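PDB 2ZXR: single-stranded-DNA-specific exonuclease RecJ from Thermus thermophilus, which degrades single-stranded DNA as a divalent-metal-dependent exonuclease working in the 5' to 3' direction, with no detectable activity on single-stranded RNA. Local coordinates for residues K182-G187 against P224-N229; A220-L225 against Y453-P458. One frame throughout, in Å; residues are numbered along the deposited sequence.

Contact 1 of 2, residues K182-G187 against P224-N229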
loop_
_atom_site.group_PDB
_atom_site.type_symbol
_atom_site.label_atom_id
_atom_site.label_comp_id
_atom_site.label_asym_id
_atom_site.label_seq_id
_atom_site.Cartn_x
_atom_site.Cartn_y
_atom_site.Cartn_z
ATOM N N LYS A 182 -14.059 12.336 -8.298
ATOM C CA LYS A 182 -13.211 11.550 -7.405
ATOM C C LYS A 182 -12.304 10.618 -8.212
ATOM O O LYS A 182 -12.514 9.403 -8.230
ATOM C CB LYS A 182 -14.081 10.737 -6.438
ATOM C CG LYS A 182 -15.113 11.594 -5.672
ATOM C CD LYS A 182 -14.450 12.615 -4.740
ATOM C CE LYS A 182 -15.348 13.831 -4.545
ATOM N NZ LYS A 182 -16.783 13.448 -4.355
ATOM N N GLU A 183 -11.327 11.224 -8.898
ATOM C CA GLU A 183 -10.327 10.529 -9.723
ATOM C C GLU A 183 -9.020 11.286 -9.516
ATOM O O GLU A 183 -9.041 12.503 -9.333
ATOM C CB GLU A 183 -10.696 10.579 -11.209
ATOM C CG GLU A 183 -12.004 9.912 -11.557
ATOM C CD GLU A 183 -12.033 8.444 -11.182
ATOM O OE1 GLU A 183 -13.093 7.818 -11.378
ATOM O OE2 GLU A 183 -11.010 7.912 -10.704
ATOM N N LYS A 184 -7.889 10.589 -9.556
ATOM C CA LYS A 184 -6.612 11.266 -9.356
ATOM C C LYS A 184 -5.562 10.976 -10.441
ATOM O O LYS A 184 -4.481 10.460 -10.160
ATOM C CB LYS A 184 -6.087 10.904 -7.969
ATOM C CG LYS A 184 -7.141 11.159 -6.884
ATOM C CD LYS A 184 -6.729 10.579 -5.536
ATOM C CE LYS A 184 -7.597 11.147 -4.401
ATOM N NZ LYS A 184 -7.606 12.647 -4.401
ATOM N N PRO A 185 -5.877 11.310 -11.700
ATOM C CA PRO A 185 -4.919 11.064 -12.785
ATOM C C PRO A 185 -3.620 11.842 -12.539
ATOM O O PRO A 185 -3.612 12.850 -11.835
ATOM C CB PRO A 185 -5.688 11.508 -14.033
ATOM C CG PRO A 185 -6.638 12.534 -13.510
ATOM C CD PRO A 185 -7.107 11.955 -12.204
ATOM N N THR A 186 -2.507 11.370 -13.084
ATOM C CA THR A 186 -1.237 12.064 -12.850
ATOM C C THR A 186 -0.870 12.956 -14.041
ATOM O O THR A 186 -1.686 13.187 -14.926
ATOM C CB THR A 186 -0.080 11.048 -12.605
ATOM O OG1 THR A 186 0.160 10.295 -13.799
ATOM C CG2 THR A 186 -0.446 10.079 -11.485
ATOM N N GLY A 187 0.364 13.447 -14.055
ATOM C CA GLY A 187 0.793 14.285 -15.161
ATOM C C GLY A 187 0.680 13.531 -16.482
ATOM O O GLY A 187 0.213 14.080 -17.482
ATOM N N PRO A 224 -2.734 7.100 -6.219
ATOM C CA PRO A 224 -3.645 6.049 -5.771
ATOM C C PRO A 224 -4.168 5.233 -6.956
ATOM O O PRO A 224 -4.745 5.780 -7.918
ATOM C CB PRO A 224 -4.768 6.827 -5.074
ATOM C CG PRO A 224 -4.090 8.083 -4.596
ATOM C CD PRO A 224 -3.198 8.428 -5.777
ATOM N N LEU A 225 -3.980 3.921 -6.867
ATOM C CA LEU A 225 -4.412 3.032 -7.906
ATOM C C LEU A 225 -5.853 2.530 -7.767
ATOM O O LEU A 225 -6.105 1.368 -7.481
ATOM C CB LEU A 225 -3.443 1.863 -7.990
ATOM C CG LEU A 225 -1.985 2.161 -8.381
ATOM C CD1 LEU A 225 -1.316 0.830 -8.798
ATOM C CD2 LEU A 225 -1.923 3.153 -9.576
ATOM N N TRP A 226 -6.806 3.428 -7.943
ATOM C CA TRP A 226 -8.205 3.041 -7.914
ATOM C C TRP A 226 -8.961 3.786 -9.004
ATOM O O TRP A 226 -8.440 4.744 -9.592
ATOM C CB TRP A 226 -8.838 3.281 -6.524
ATOM C CG TRP A 226 -8.631 4.625 -5.878
ATOM C CD1 TRP A 226 -9.052 5.840 -6.339
ATOM C CD2 TRP A 226 -8.018 4.868 -4.603
ATOM N NE1 TRP A 226 -8.740 6.833 -5.423
ATOM C CE2 TRP A 226 -8.104 6.260 -4.354
ATOM C CE3 TRP A 226 -7.408 4.042 -3.651
ATOM C CZ2 TRP A 226 -7.597 6.849 -3.187
ATOM C CZ3 TRP A 226 -6.899 4.624 -2.487
ATOM C CH2 TRP A 226 -6.996 6.014 -2.265
ATOM N N GLY A 227 -10.164 3.316 -9.303
ATOM C CA GLY A 227 -10.974 3.935 -10.322
ATOM C C GLY A 227 -10.243 4.031 -11.650
ATOM O O GLY A 227 -9.650 3.054 -12.121
ATOM N N TRP A 228 -10.285 5.221 -12.246
ATOM C CA TRP A 228 -9.639 5.477 -13.527
ATOM C C TRP A 228 -8.153 5.078 -13.519
ATOM O O TRP A 228 -7.659 4.455 -14.468
ATOM C CB TRP A 228 -9.758 6.957 -13.889
ATOM C CG TRP A 228 -9.437 7.206 -15.321
ATOM C CD1 TRP A 228 -10.284 7.075 -16.385
ATOM C CD2 TRP A 228 -8.169 7.599 -15.856
ATOM N NE1 TRP A 228 -9.621 7.363 -17.554
ATOM C CE2 TRP A 228 -8.319 7.689 -17.260
ATOM C CE3 TRP A 228 -6.916 7.884 -15.283
ATOM C CZ2 TRP A 228 -7.265 8.050 -18.106
ATOM C CZ3 TRP A 228 -5.869 8.243 -16.116
ATOM C CH2 TRP A 228 -6.048 8.325 -17.522
ATOM N N ASN A 229 -7.432 5.436 -12.467
ATOM C CA ASN A 229 -6.019 5.051 -12.432
ATOM C C ASN A 229 -5.880 3.517 -12.467
ATOM O O ASN A 229 -5.003 3.019 -13.132
ATOM C CB ASN A 229 -5.293 5.626 -11.200
ATOM C CG ASN A 229 -4.899 7.087 -11.363
ATOM O OD1 ASN A 229 -4.787 7.614 -12.485
ATOM N ND2 ASN A 229 -4.648 7.745 -10.245
HETATM O O HOH W 1 -8.321 7.624 -10.362
HETATM O O HOH W 2 -2.890 8.853 -14.193
#
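Asn229 ND2 donates twice: across the contact to Lys184 O (2.7 Å) and, within its own segment, to Pro224 O. Both acceptors lie close to the plane of the amide, although Lys184 O is met from above its own carbonyl plane, 69° out of it. On the other amide branch, Asn229 OD1 accepts from a water that in turn takes the N-H of Thr186, so three bonds fix the rotation of the group. The extended loop 182-187 of the DHH-family N-terminal domain is thereby held to the start of helix 227-239, and it ends at Thr186, the N-cap of helix 187-201. Thr186 OG1 also bonds to Asp84, a ligand of the magnesium ion.

Glu183 reaches the same helix start through OE2, which accepts the N-H of Trp228 at 3.2 Å from above the carboxylate plane. Its chain, bent at chi2 (-59°), brings the carboxylate over Trp228 CB. A second water donates to Glu183 OE2 at 2.7 Å and accepts from Lys184 N and Asn229 N, bridging the two backbones.

Apolar contacts lie at the two sides. Lys184 crosses Pro224 at about a right angle, with Lys184 CD 3.8 Å from Pro224 CG. Pro185 CB meets the Trp228 indole obliquely, 3.9 Å from Trp228 CZ3.

Contact 2 of 2, residues A220-L225 against Y453-P458. With MG (magnesium ion), chain B.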
loop_
_atom_site.group_PDB
_atom_site.type_symbol
_atom_site.label_atom_id
_atom_site.label_comp_id
_atom_site.label_asym_id
_atom_site.label_seq_id
_atom_site.Cartn_x
_atom_site.Cartn_y
_atom_site.Cartn_z
ATOM N N ALA A 220 4.876 5.542 -11.364
ATOM C CA ALA A 220 6.040 6.312 -10.915
ATOM C C ALA A 220 5.649 7.498 -10.027
ATOM O O ALA A 220 6.385 7.862 -9.111
ATOM C CB ALA A 220 6.837 6.818 -12.139
ATOM N N ASP A 221 4.513 8.118 -10.311
ATOM C CA ASP A 221 4.040 9.262 -9.541
ATOM C C ASP A 221 3.549 8.858 -8.153
ATOM O O ASP A 221 3.335 9.723 -7.301
ATOM C CB ASP A 221 2.881 9.952 -10.279
ATOM C CG ASP A 221 2.280 11.129 -9.484
ATOM O OD1 ASP A 221 1.132 11.029 -8.995
ATOM O OD2 ASP A 221 2.957 12.155 -9.340
ATOM N N VAL A 222 3.339 7.551 -7.958
ATOM C CA VAL A 222 2.842 6.996 -6.705
ATOM C C VAL A 222 1.456 7.531 -6.382
ATOM O O VAL A 222 1.149 7.846 -5.246
ATOM C CB VAL A 222 3.786 7.280 -5.517
ATOM C CG1 VAL A 222 3.350 6.446 -4.284
ATOM C CG2 VAL A 222 5.237 6.922 -5.908
ATOM N N ALA A 223 0.618 7.625 -7.407
ATOM C CA ALA A 223 -0.737 8.082 -7.241
ATOM C C ALA A 223 -1.577 6.858 -6.841
ATOM O O ALA A 223 -1.180 5.709 -7.066
ATOM C CB ALA A 223 -1.248 8.672 -8.537
ATOM N N PRO A 224 -2.734 7.100 -6.219
ATOM C CA PRO A 224 -3.645 6.049 -5.771
ATOM C C PRO A 224 -4.168 5.233 -6.956
ATOM O O PRO A 224 -4.745 5.780 -7.918
ATOM C CB PRO A 224 -4.768 6.827 -5.074
ATOM C CG PRO A 224 -4.090 8.083 -4.596
ATOM C CD PRO A 224 -3.198 8.428 -5.777
ATOM N N LEU A 225 -3.980 3.921 -6.867
ATOM C CA LEU A 225 -4.412 3.032 -7.906
ATOM C C LEU A 225 -5.853 2.530 -7.767
ATOM O O LEU A 225 -6.105 1.368 -7.481
ATOM C CB LEU A 225 -3.443 1.863 -7.990
ATOM C CG LEU A 225 -1.985 2.161 -8.381
ATOM C CD1 LEU A 225 -1.316 0.830 -8.798
ATOM C CD2 LEU A 225 -1.923 3.153 -9.576
ATOM N N TYR A 453 -1.595 -4.105 -7.425
ATOM C CA TYR A 453 -1.323 -3.567 -6.092
ATOM C C TYR A 453 -0.470 -2.313 -6.253
ATOM O O TYR A 453 0.376 -2.221 -7.159
ATOM C CB TYR A 453 -0.519 -4.553 -5.218
ATOM C CG TYR A 453 -1.299 -5.776 -4.787
ATOM C CD1 TYR A 453 -2.544 -5.640 -4.177
ATOM C CD2 TYR A 453 -0.807 -7.061 -5.018
ATOM C CE1 TYR A 453 -3.278 -6.739 -3.809
ATOM C CE2 TYR A 453 -1.536 -8.184 -4.650
ATOM C CZ TYR A 453 -2.777 -8.007 -4.037
ATOM O OH TYR A 453 -3.498 -9.083 -3.592
ATOM N N GLY A 454 -0.681 -1.355 -5.366
ATOM C CA GLY A 454 0.101 -0.126 -5.409
ATOM C C GLY A 454 -0.350 0.841 -4.339
ATOM O O GLY A 454 -1.042 0.449 -3.393
ATOM N N GLU A 455 0.048 2.099 -4.485
ATOM C CA GLU A 455 -0.340 3.130 -3.547
ATOM C C GLU A 455 -1.822 2.978 -3.210
ATOM O O GLU A 455 -2.230 3.096 -2.055
ATOM C CB GLU A 455 -0.072 4.519 -4.151
ATOM C CG GLU A 455 -0.670 5.673 -3.352
ATOM C CD GLU A 455 -0.103 5.770 -1.928
ATOM O OE1 GLU A 455 0.926 5.124 -1.638
ATOM O OE2 GLU A 455 -0.690 6.507 -1.111
ATOM N N GLY A 456 -2.655 2.712 -4.194
ATOM C CA GLY A 456 -4.056 2.552 -3.820
ATOM C C GLY A 456 -4.460 1.349 -2.932
ATOM O O GLY A 456 -5.148 1.494 -1.928
ATOM N N ASN A 457 -4.079 0.148 -3.346
ATOM C CA ASN A 457 -4.420 -1.060 -2.614
ATOM C C ASN A 457 -3.148 -1.832 -2.451
ATOM O O ASN A 457 -2.649 -2.409 -3.419
ATOM C CB ASN A 457 -5.443 -1.943 -3.395
ATOM C CG ASN A 457 -5.124 -2.003 -4.840
ATOM O OD1 ASN A 457 -5.306 -3.017 -5.539
ATOM N ND2 ASN A 457 -4.624 -0.885 -5.326
ATOM N N PRO A 458 -2.579 -1.818 -1.232
ATOM C CA PRO A 458 -1.347 -2.556 -0.968
ATOM C C PRO A 458 -1.719 -4.024 -0.867
ATOM O O PRO A 458 -2.861 -4.366 -0.624
ATOM C CB PRO A 458 -0.894 -1.999 0.374
ATOM C CG PRO A 458 -2.172 -1.725 1.061
ATOM C CD PRO A 458 -3.009 -1.078 -0.032
HETATM MG MG MG B . 3.447 13.726 -11.050
HETATM O O HOH W 3 5.522 12.730 -10.605
#
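Residues Val222 to Leu225 meet Gly454 to Asn457 where the link following helix 211-220 runs up against a loop within the RecJ OB-domain family region, just ahead of strand 462-466. The first segment starts at the metal site: Asp221 OD2 binds the magnesium ion at 2.4 Å, and the remaining protein ligands are Asp84, Asp136, His160 and His161. Directly after it, Val222 ends the helix in a Schellman motif, its positive phi (62°) accompanied by two bonds back into the last turn.

From Val222 on, the chain touches the other loop. Glu455 extends its CG away from its own backbone N (chi1 170°), which lays its aliphatic part against two successive carbonyls. Val222 O lies 3.4 Å from Glu455 CG, and the Val222 side chain crosses that of Glu455 at about a right angle. Ala223 turns its methyl away from the loop but places its O 3.3 Å from Glu455 CB.

Pro224 CA and Gly456 CA form the closest CA pair across the contact, 4.0 Å apart, a separation compatible with the absence of a side chain on the glycine. Next comes Leu225, the centre of an inverse gamma turn. Its N sits 3.2 Å from Gly456 N, but both are donors and make no bond. The CB of Leu225 faces the other loop, and Leu225 CD1 comes to 3.8 Å from Gly454 CA.

Overall arrangement
From the N terminus, the chain leaves the parallel sheet of the DHH-family region after strand 172-173 and passes through 182-187. Contact 1 then closes a loop made up largely of helices 187-201 and 211-220. Contact 2 starts from 220-225, which overlaps the closing segment 224-229 at Pro224 and Leu225, and closes a much longer loop that runs on to 453-458. The closures are therefore consecutive, neither enclosing the other. They also touch in space: Thr186 CG2 packs 3.1 Å from Asp221 OD1, and Trp226 CZ3 lies 3.6 Å from Gly456 O. Together they tie the magnesium-binding region to the OB-domain region through the 220-229 link.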